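Local coordinates for high affinity transport system protein p37 (PDB 3EKI) that binds thiamine diphosphate outside the mycoplasma cell membrane as the lipoprotein component of a high-affinity transport system, at residues Gly346-Ser351 against Leu355-Ile360; Leu120-Asn125 against Gln362-Leu367; Lys180-Thr185 against Lys322-Lys327. All blocks are in the same frame, centred on the assembly; numbering follows the deposited sequence.

Interaction 1: Gly346-Ser351 against Leu355-Ile360; sequences GVFRKS and LEQNLI
Phe348 of strand 345-349 is met by Gln357 and Ile360, one turn apart on helix 354-369; a short connection turns the chain back, and the axes of 346-349 and 355-360 run at 156°, close to antiparallel. The glutamine does most of the touching. Its CG sits over the centre of the ring, 3.6 Å from the Phe348 centroid and 12° off the ring normal, a CH-pi contact. Because the Gln357 chain is extended beyond CG, it runs on across that face, and its amide lies stacked over the ring, the planes 28° apart and OE1 3.3 Å from Phe348 CD2. Ile360 comes in at the ring's edge instead: its CD1 is 3.8 Å from Phe348 CE1, and its CG2 touches CZ. Gln357 NE2 gives one hydrogen bond to the carbonyl of Val352 and another, 3.0 Å long, to water 1, which in turn donates to Lys350 O at 2.8 Å. Two acceptors thus fix the rotation of an amide whose stem is packed on an aromatic face. This strand-to-helix return packs a helix on one sheet of a binding protein assigned to the PBP clan. Phe348 also meets Phe122 of strand 122-125 and Ala144 of strand 141-152, to which it is hydrogen-bonded through the backbone of Thr142, while Ile360 continues the apolar layer to Ile46 of strand 45-51 and Phe76 of helix 64-85.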
loop_
_atom_site.group_PDB
_atom_site.type_symbol
_atom_site.label_atom_id
_atom_site.label_comp_id
_atom_site.label_asym_id
_atom_site.label_seq_id
_atom_site.Cartn_x
_atom_site.Cartn_y
_atom_site.Cartn_z
ATOM N N GLY A 346 12.083 0.600 2.594
ATOM C CA GLY A 346 13.188 1.310 1.958
ATOM C C GLY A 346 14.390 0.378 1.840
ATOM O O GLY A 346 14.798 -0.291 2.782
ATOM N N VAL A 347 14.910 0.369 0.626
ATOM C CA VAL A 347 15.948 -0.548 0.224
ATOM C C VAL A 347 17.087 0.185 -0.453
ATOM O O VAL A 347 16.889 1.092 -1.256
ATOM C CB VAL A 347 15.303 -1.630 -0.667
ATOM C CG1 VAL A 347 14.644 -1.044 -1.902
ATOM C CG2 VAL A 347 16.363 -2.650 -1.028
ATOM N N PHE A 348 18.315 -0.210 -0.102
ATOM C CA PHE A 348 19.536 0.345 -0.637
ATOM C C PHE A 348 20.207 -0.543 -1.673
ATOM O O PHE A 348 20.089 -1.764 -1.552
ATOM C CB PHE A 348 20.613 0.532 0.457
ATOM C CG PHE A 348 20.347 1.704 1.371
ATOM C CD1 PHE A 348 20.699 2.977 0.967
ATOM C CD2 PHE A 348 19.771 1.488 2.611
ATOM C CE1 PHE A 348 20.465 4.047 1.816
ATOM C CE2 PHE A 348 19.502 2.559 3.443
ATOM C CZ PHE A 348 19.841 3.823 3.022
ATOM N N ARG A 349 20.888 0.057 -2.631
ATOM C CA ARG A 349 21.890 -0.701 -3.385
ATOM C C ARG A 349 22.939 -1.192 -2.379
ATOM O O ARG A 349 23.200 -0.603 -1.330
ATOM C CB ARG A 349 22.477 0.071 -4.549
ATOM C CG ARG A 349 23.281 1.290 -4.141
ATOM C CD ARG A 349 23.968 1.998 -5.299
ATOM N NE ARG A 349 24.811 3.090 -4.810
ATOM C CZ ARG A 349 26.070 3.056 -4.436
ATOM N NH1 ARG A 349 26.750 1.921 -4.474
ATOM N NH2 ARG A 349 26.667 4.169 -4.011
ATOM N N LYS A 350 23.519 -2.354 -2.678
ATOM C CA LYS A 350 24.267 -3.117 -1.704
ATOM C C LYS A 350 25.530 -2.407 -1.219
ATOM O O LYS A 350 25.896 -2.573 -0.052
ATOM C CB LYS A 350 24.658 -4.474 -2.305
ATOM C CG LYS A 350 24.819 -5.590 -1.283
ATOM C CD LYS A 350 25.338 -6.826 -2.014
ATOM C CE LYS A 350 24.988 -8.113 -1.298
ATOM N NZ LYS A 350 24.639 -9.180 -2.280
ATOM N N SER A 351 26.167 -1.661 -2.107
ATOM C CA SER A 351 27.469 -1.089 -1.750
ATOM C C SER A 351 27.419 0.263 -1.074
ATOM O O SER A 351 28.473 0.856 -0.811
ATOM C CB SER A 351 28.372 -1.022 -3.004
ATOM O OG SER A 351 28.647 -2.351 -3.450
ATOM N N LEU A 355 27.333 2.540 7.657
ATOM C CA LEU A 355 27.215 3.687 8.539
ATOM C C LEU A 355 26.316 4.742 7.889
ATOM O O LEU A 355 25.471 5.316 8.583
ATOM C CB LEU A 355 28.582 4.311 8.843
ATOM C CG LEU A 355 29.587 3.389 9.517
ATOM C CD1 LEU A 355 30.949 4.079 9.610
ATOM C CD2 LEU A 355 29.122 2.985 10.907
ATOM N N GLU A 356 26.516 4.961 6.590
ATOM C CA GLU A 356 25.678 5.908 5.842
ATOM C C GLU A 356 24.230 5.431 5.772
ATOM O O GLU A 356 23.307 6.242 5.947
ATOM C CB GLU A 356 26.276 6.133 4.455
ATOM C CG GLU A 356 25.685 7.334 3.719
ATOM C CD GLU A 356 26.403 7.676 2.433
ATOM O OE1 GLU A 356 27.229 6.837 2.004
ATOM O OE2 GLU A 356 26.149 8.753 1.847
ATOM N N GLN A 357 24.023 4.145 5.533
ATOM C CA GLN A 357 22.650 3.607 5.491
ATOM C C GLN A 357 21.941 3.864 6.802
ATOM O O GLN A 357 20.808 4.347 6.870
ATOM C CB GLN A 357 22.660 2.103 5.175
ATOM C CG GLN A 357 23.099 1.685 3.797
ATOM C CD GLN A 357 22.932 0.190 3.597
ATOM O OE1 GLN A 357 22.011 -0.391 4.162
ATOM N NE2 GLN A 357 23.791 -0.431 2.816
ATOM N N ASN A 358 22.571 3.541 7.921
ATOM C CA ASN A 358 21.969 3.729 9.223
ATOM C C ASN A 358 21.708 5.197 9.516
ATOM O O ASN A 358 20.698 5.542 10.133
ATOM C CB ASN A 358 22.830 3.117 10.332
ATOM C CG ASN A 358 22.968 1.612 10.190
ATOM O OD1 ASN A 358 22.111 0.944 9.610
ATOM N ND2 ASN A 358 24.070 1.045 10.680
ATOM N N LEU A 359 22.571 6.125 9.097
ATOM C CA LEU A 359 22.298 7.556 9.272
ATOM C C LEU A 359 21.121 8.007 8.411
ATOM O O LEU A 359 20.324 8.849 8.824
ATOM C CB LEU A 359 23.537 8.360 8.908
ATOM C CG LEU A 359 24.636 8.413 9.955
ATOM C CD1 LEU A 359 25.906 8.885 9.252
ATOM C CD2 LEU A 359 24.311 9.342 11.117
ATOM N N ILE A 360 20.984 7.414 7.234
ATOM C CA ILE A 360 19.841 7.764 6.369
ATOM C C ILE A 360 18.565 7.236 7.019
ATOM O O ILE A 360 17.572 7.990 7.077
ATOM C CB ILE A 360 20.071 7.285 4.928
ATOM C CG1 ILE A 360 21.171 8.099 4.210
ATOM C CG2 ILE A 360 18.797 7.268 4.117
ATOM C CD1 ILE A 360 21.625 7.459 2.899
HETATM O O HOH W 1 24.169 -3.331 2.056
#

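Interaction 2: Leu120-Asn125 against Gln362-Leu367; sequences LDFGIN and QTFINL. With CA (calcium ion), chain D.
Phe122 of strand 122-125 and Phe364 of helix 354-369 reach for each other from opposite directions and approach obliquely, touching through CE2 of each ring. The planes are inclined by only 30°, but the centroids are 5.6 Å from each other, so these are near-parallel rings slid apart rather than stacked, and they barely overlap. Contact is made by a few ring atoms, Phe122 CE2 lying 3.7 Å from Phe364 CE2, with Phe122 CZ and Phe364 CZ close by. The strand residue gets there by a first torsion of 173°, which carries CG away from its own backbone N and out toward the helix. Ile124, two residues on along the strand, adds a looser touch, its CD1 4.4 Å from Phe364 CE1. Both phenylalanines belong to a larger aromatic cluster: Phe122 also meets Phe48, and Phe364 meets Tyr384 and, edge-to-face, Phe76 of helix 64-85. Directly before Phe122, Asp121 grips a calcium ion with both carboxylate oxygens, OD1 at 2.3 Å and OD2 at 2.7 Å, and Asp43, Ser45, Pro118 and two waters complete the site. No hydrogen bond crosses between the two segments, so the helix is held to the strand by apolar and aromatic contact, whereas the Asp121 carboxylate binds calcium and accepts a hydrogen bond from Arg349 NE, which together probably offset its charge beside this apolar core.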
loop_
_atom_site.group_PDB
_atom_site.type_symbol
_atom_site.label_atom_id
_atom_site.label_comp_id
_atom_site.label_asym_id
_atom_site.label_seq_id
_atom_site.Cartn_x
_atom_site.Cartn_y
_atom_site.Cartn_z
ATOM N N LEU A 120 21.800 5.673 -8.539
ATOM C CA LEU A 120 20.545 5.384 -7.842
ATOM C C LEU A 120 20.861 4.546 -6.603
ATOM O O LEU A 120 21.272 3.391 -6.684
ATOM C CB LEU A 120 19.536 4.648 -8.722
ATOM C CG LEU A 120 18.261 4.197 -7.997
ATOM C CD1 LEU A 120 17.455 5.403 -7.549
ATOM C CD2 LEU A 120 17.458 3.294 -8.916
ATOM N N ASP A 121 20.690 5.158 -5.443
ATOM C CA ASP A 121 21.153 4.576 -4.189
ATOM C C ASP A 121 20.066 3.971 -3.305
ATOM O O ASP A 121 20.364 3.090 -2.489
ATOM C CB ASP A 121 21.879 5.669 -3.399
ATOM C CG ASP A 121 22.991 6.345 -4.187
ATOM O OD1 ASP A 121 22.859 7.516 -4.584
ATOM O OD2 ASP A 121 23.982 5.645 -4.501
ATOM N N PHE A 122 18.832 4.454 -3.424
ATOM C CA PHE A 122 17.803 4.030 -2.486
ATOM C C PHE A 122 16.428 4.267 -3.086
ATOM O O PHE A 122 16.206 5.166 -3.888
ATOM C CB PHE A 122 17.946 4.821 -1.194
ATOM C CG PHE A 122 16.917 4.697 -0.106
ATOM C CD1 PHE A 122 17.074 3.766 0.898
ATOM C CD2 PHE A 122 15.810 5.536 -0.105
ATOM C CE1 PHE A 122 16.123 3.661 1.906
ATOM C CE2 PHE A 122 14.846 5.435 0.886
ATOM C CZ PHE A 122 15.049 4.502 1.880
ATOM N N GLY A 123 15.494 3.438 -2.632
ATOM C CA GLY A 123 14.085 3.781 -2.903
ATOM C C GLY A 123 13.168 3.017 -1.979
ATOM O O GLY A 123 13.601 2.174 -1.198
ATOM N N ILE A 124 11.868 3.327 -2.008
ATOM C CA ILE A 124 10.898 2.699 -1.117
ATOM C C ILE A 124 9.884 1.906 -1.949
ATOM O O ILE A 124 9.361 2.485 -2.905
ATOM C CB ILE A 124 10.226 3.758 -0.237
ATOM C CG1 ILE A 124 11.254 4.535 0.584
ATOM C CG2 ILE A 124 9.163 3.107 0.627
ATOM C CD1 ILE A 124 10.721 5.745 1.323
ATOM N N ASN A 125 9.730 0.635 -1.597
ATOM C CA ASN A 125 9.015 -0.337 -2.399
ATOM C C ASN A 125 7.942 -1.047 -1.584
ATOM O O ASN A 125 8.092 -1.234 -0.395
ATOM C CB ASN A 125 9.953 -1.418 -2.969
ATOM C CG ASN A 125 9.456 -2.021 -4.261
ATOM O OD1 ASN A 125 9.710 -1.496 -5.343
ATOM N ND2 ASN A 125 8.731 -3.139 -4.237
ATOM N N GLN A 362 17.965 6.815 10.242
ATOM C CA GLN A 362 17.676 7.650 11.391
ATOM C C GLN A 362 17.200 9.031 10.978
ATOM O O GLN A 362 16.386 9.642 11.687
ATOM C CB GLN A 362 18.927 7.782 12.271
ATOM C CG GLN A 362 18.622 8.331 13.659
ATOM C CD GLN A 362 17.682 7.405 14.421
ATOM O OE1 GLN A 362 17.994 6.227 14.511
ATOM N NE2 GLN A 362 16.602 7.973 14.925
ATOM N N THR A 363 17.686 9.489 9.820
ATOM C CA THR A 363 17.221 10.779 9.323
ATOM C C THR A 363 15.722 10.718 8.967
ATOM O O THR A 363 14.991 11.666 9.291
ATOM C CB THR A 363 18.070 11.265 8.141
ATOM O OG1 THR A 363 19.406 11.494 8.623
ATOM C CG2 THR A 363 17.561 12.587 7.600
ATOM N N PHE A 364 15.270 9.642 8.348
ATOM C CA PHE A 364 13.831 9.485 8.079
ATOM C C PHE A 364 13.060 9.557 9.399
ATOM O O PHE A 364 12.075 10.293 9.510
ATOM C CB PHE A 364 13.503 8.187 7.335
ATOM C CG PHE A 364 13.611 8.265 5.839
ATOM C CD1 PHE A 364 12.638 8.862 5.064
ATOM C CD2 PHE A 364 14.702 7.730 5.182
ATOM C CE1 PHE A 364 12.760 8.898 3.687
ATOM C CE2 PHE A 364 14.845 7.767 3.820
ATOM C CZ PHE A 364 13.872 8.371 3.055
ATOM N N ILE A 365 13.503 8.807 10.388
ATOM C CA ILE A 365 12.859 8.701 11.692
ATOM C C ILE A 365 12.770 10.063 12.358
ATOM O O ILE A 365 11.724 10.505 12.860
ATOM C CB ILE A 365 13.592 7.672 12.567
ATOM C CG1 ILE A 365 13.458 6.248 12.029
ATOM C CG2 ILE A 365 13.124 7.747 14.007
ATOM C CD1 ILE A 365 14.354 5.197 12.647
ATOM N N ASN A 366 13.916 10.761 12.362
ATOM C CA ASN A 366 13.954 12.057 13.040
ATOM C C ASN A 366 13.150 13.105 12.294
ATOM O O ASN A 366 12.561 13.976 12.956
ATOM C CB ASN A 366 15.417 12.516 13.249
ATOM C CG ASN A 366 16.197 11.666 14.201
ATOM O OD1 ASN A 366 15.754 10.720 14.851
ATOM N ND2 ASN A 366 17.486 11.989 14.345
ATOM N N LEU A 367 13.074 13.088 10.971
ATOM C CA LEU A 367 12.295 14.020 10.180
ATOM C C LEU A 367 10.796 13.833 10.496
ATOM O O LEU A 367 10.065 14.822 10.557
ATOM C CB LEU A 367 12.479 13.896 8.671
ATOM C CG LEU A 367 13.776 14.434 8.055
ATOM C CD1 LEU A 367 13.756 14.175 6.554
ATOM C CD2 LEU A 367 13.991 15.914 8.341
HETATM CA CA CA D . 24.940 8.058 -5.328
HETATM O O HOH W 2 23.863 10.184 -6.401
HETATM O O HOH W 3 26.932 9.177 -6.422
#

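Interaction 3: Lys180-Thr185 against Lys322-Lys327; sequences KIFVET and KPFETK. With CA (calcium ion), chain E.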
loop_
_atom_site.group_PDB
_atom_site.type_symbol
_atom_site.label_atom_id
_atom_site.label_comp_id
_atom_site.label_asym_id
_atom_site.label_seq_id
_atom_site.Cartn_x
_atom_site.Cartn_y
_atom_site.Cartn_z
ATOM N N LYS A 180 -20.096 0.799 8.096
ATOM C CA LYS A 180 -20.694 1.810 8.954
ATOM C C LYS A 180 -20.161 3.193 8.598
ATOM O O LYS A 180 -20.842 4.199 8.798
ATOM C CB LYS A 180 -20.413 1.500 10.426
ATOM C CG LYS A 180 -20.158 2.730 11.281
ATOM C CD LYS A 180 -20.639 2.519 12.708
ATOM C CE LYS A 180 -21.489 1.264 12.825
ATOM N NZ LYS A 180 -20.666 0.061 13.124
ATOM N N ILE A 181 -18.942 3.240 8.068
ATOM C CA ILE A 181 -18.345 4.507 7.670
ATOM C C ILE A 181 -18.607 4.894 6.244
ATOM O O ILE A 181 -18.736 6.086 5.897
ATOM C CB ILE A 181 -16.814 4.431 7.957
ATOM C CG1 ILE A 181 -16.483 4.581 9.444
ATOM C CG2 ILE A 181 -16.019 5.430 7.147
ATOM C CD1 ILE A 181 -15.056 4.153 9.757
ATOM N N PHE A 182 -18.680 3.933 5.333
ATOM C CA PHE A 182 -18.730 4.155 3.899
ATOM C C PHE A 182 -20.135 4.006 3.317
ATOM O O PHE A 182 -20.459 4.671 2.336
ATOM C CB PHE A 182 -17.793 3.139 3.221
ATOM C CG PHE A 182 -17.738 3.241 1.712
ATOM C CD1 PHE A 182 -18.521 2.425 0.919
ATOM C CD2 PHE A 182 -16.892 4.148 1.101
ATOM C CE1 PHE A 182 -18.490 2.491 -0.461
ATOM C CE2 PHE A 182 -16.854 4.213 -0.276
ATOM C CZ PHE A 182 -17.636 3.390 -1.063
ATOM N N VAL A 183 -20.912 3.110 3.929
ATOM C CA VAL A 183 -22.273 2.854 3.438
ATOM C C VAL A 183 -23.331 3.564 4.284
ATOM O O VAL A 183 -24.143 4.309 3.728
ATOM C CB VAL A 183 -22.519 1.339 3.408
ATOM C CG1 VAL A 183 -23.936 1.038 2.965
ATOM C CG2 VAL A 183 -21.506 0.648 2.501
ATOM N N GLU A 184 -23.319 3.346 5.597
ATOM C CA GLU A 184 -24.346 3.956 6.458
ATOM C C GLU A 184 -24.340 5.472 6.394
ATOM O O GLU A 184 -25.370 6.121 6.289
ATOM C CB GLU A 184 -24.189 3.547 7.914
ATOM C CG GLU A 184 -25.242 4.186 8.810
ATOM C CD GLU A 184 -25.245 3.622 10.220
ATOM O OE1 GLU A 184 -24.343 2.816 10.542
ATOM O OE2 GLU A 184 -26.160 3.989 10.993
ATOM N N THR A 185 -23.165 6.078 6.478
ATOM C CA THR A 185 -22.942 7.487 6.134
ATOM C C THR A 185 -22.397 7.499 4.715
ATOM O O THR A 185 -21.178 7.266 4.546
ATOM C CB THR A 185 -21.979 8.146 7.130
ATOM O OG1 THR A 185 -22.575 8.208 8.418
ATOM C CG2 THR A 185 -21.656 9.583 6.719
ATOM N N LYS A 322 -15.521 10.271 -10.821
ATOM C CA LYS A 322 -16.704 9.775 -10.119
ATOM C C LYS A 322 -16.462 8.471 -9.378
ATOM O O LYS A 322 -17.154 7.452 -9.544
ATOM C CB LYS A 322 -17.803 9.667 -11.183
ATOM C CG LYS A 322 -18.249 11.038 -11.683
ATOM C CD LYS A 322 -17.806 11.292 -13.116
ATOM C CE LYS A 322 -18.136 12.701 -13.594
ATOM N NZ LYS A 322 -19.088 12.706 -14.748
ATOM N N PRO A 323 -15.473 8.446 -8.493
ATOM C CA PRO A 323 -15.058 7.200 -7.834
ATOM C C PRO A 323 -16.123 6.633 -6.887
ATOM O O PRO A 323 -16.730 7.348 -6.086
ATOM C CB PRO A 323 -13.850 7.607 -6.987
ATOM C CG PRO A 323 -14.014 9.083 -6.797
ATOM C CD PRO A 323 -14.706 9.599 -8.015
ATOM N N PHE A 324 -16.306 5.324 -7.010
ATOM C CA PHE A 324 -17.208 4.507 -6.221
ATOM C C PHE A 324 -18.678 4.794 -6.552
ATOM O O PHE A 324 -19.579 4.294 -5.864
ATOM C CB PHE A 324 -16.920 4.688 -4.725
ATOM C CG PHE A 324 -15.522 4.268 -4.315
ATOM C CD1 PHE A 324 -15.216 2.929 -4.153
ATOM C CD2 PHE A 324 -14.556 5.230 -4.120
ATOM C CE1 PHE A 324 -13.921 2.560 -3.804
ATOM C CE2 PHE A 324 -13.273 4.863 -3.765
ATOM C CZ PHE A 324 -12.960 3.531 -3.616
ATOM N N GLU A 325 -18.942 5.573 -7.603
ATOM C CA GLU A 325 -20.353 5.806 -7.963
ATOM C C GLU A 325 -21.029 4.521 -8.403
ATOM O O GLU A 325 -20.468 3.710 -9.138
ATOM C CB GLU A 325 -20.432 6.856 -9.076
ATOM C CG GLU A 325 -21.854 7.265 -9.417
ATOM C CD GLU A 325 -21.939 8.650 -10.023
ATOM O OE1 GLU A 325 -21.451 9.621 -9.402
ATOM O OE2 GLU A 325 -22.502 8.755 -11.131
ATOM N N THR A 326 -22.276 4.335 -7.975
ATOM C CA THR A 326 -23.126 3.214 -8.340
ATOM C C THR A 326 -24.479 3.729 -8.860
ATOM O O THR A 326 -24.815 4.881 -8.599
ATOM C CB THR A 326 -23.439 2.270 -7.161
ATOM O OG1 THR A 326 -23.949 3.062 -6.066
ATOM C CG2 THR A 326 -22.211 1.555 -6.612
ATOM N N LYS A 327 -25.182 2.855 -9.556
ATOM C CA LYS A 327 -26.536 3.149 -9.998
ATOM C C LYS A 327 -27.391 3.435 -8.766
ATOM O O LYS A 327 -27.109 3.133 -7.621
ATOM C CB LYS A 327 -27.107 2.015 -10.835
ATOM C CG LYS A 327 -26.462 1.958 -12.225
ATOM C CD LYS A 327 -26.716 0.603 -12.860
ATOM C CE LYS A 327 -25.848 0.412 -14.097
ATOM N NZ LYS A 327 -26.611 -0.311 -15.156
HETATM CA CA CA E . -26.147 3.690 -5.399
HETATM O O HOH W 4 -28.061 4.372 -4.351
HETATM O O HOH W 5 -25.074 3.913 -3.337
#
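An edge-to-face aromatic pair joins the C-terminal end of helix 170-184 to the irregular loop between strands 304-308 and 331-337. The Phe324 side chain is about 12 Å from the bound thiamine diphosphate at their nearest atoms, so the contact belongs to the body of the fold and not to the pocket. The edge belongs to Phe182 and the face to Phe324. Their planes stand at 77°, with the centroids 5.5 Å apart. Phe182 CZ leads: it is 4.0 Å from Phe324 CB and equally near CG and CD1, so the T-shaped contact is made at the root of the Phe324 ring. A first torsion of 180° at Phe182 sets CG opposite the backbone N and leads the ring toward the 322-327 loop; a wider pi-type turn shapes the helix backbone here. On the other side, Phe324 occupies the third position of a type II beta turn, Lys322 to Glu325, closed by the hydrogen bond from Glu325 N to Lys322 O; its positive phi, 70°, is unusual for a residue with a side chain but is what this turn requires. Shortly after the turn, the loop binds a calcium ion through Thr326 OG1 at 2.4 Å and Lys327 O at 2.5 Å, with the carbonyl of Glu330 and two waters as further ligands. The metal site therefore lies just beyond the aromatic contact in sequence, and neither ring touches the ion. Tyr187 meets both rings, edge-to-face with Phe324, and Phe182 also meets Phe312, and Trp220 of strand 217-223. Phe324 rests in addition on Met332 of strand 331-337, an edge strand of the mixed sheet next to 217-223, so the pair packs the helix end and the loop against that side of the sheet.

Overall arrangement
From the N terminus, segment 120-125 comes first, and its partner 362-367 is reached only after 236 intervening residues, so interaction 2 closes a very long loop. Interactions 1 and 3 are both nested within it, in series: 180-185 finds 322-327 before 346-351 turns back, after three intervening residues, onto 355-360. Interactions 1 and 2 share helix 354-369 and meet neighbouring strands of one sheet; their centres are about 8 Å apart, and Arg349 NE lies 2.7 Å from Asp121 OD2 in a salt bridge between them. Interaction 3 stands apart, its centre about 36 Å from that of interaction 2, tying helix 170-184 to a loop of the mixed sheet.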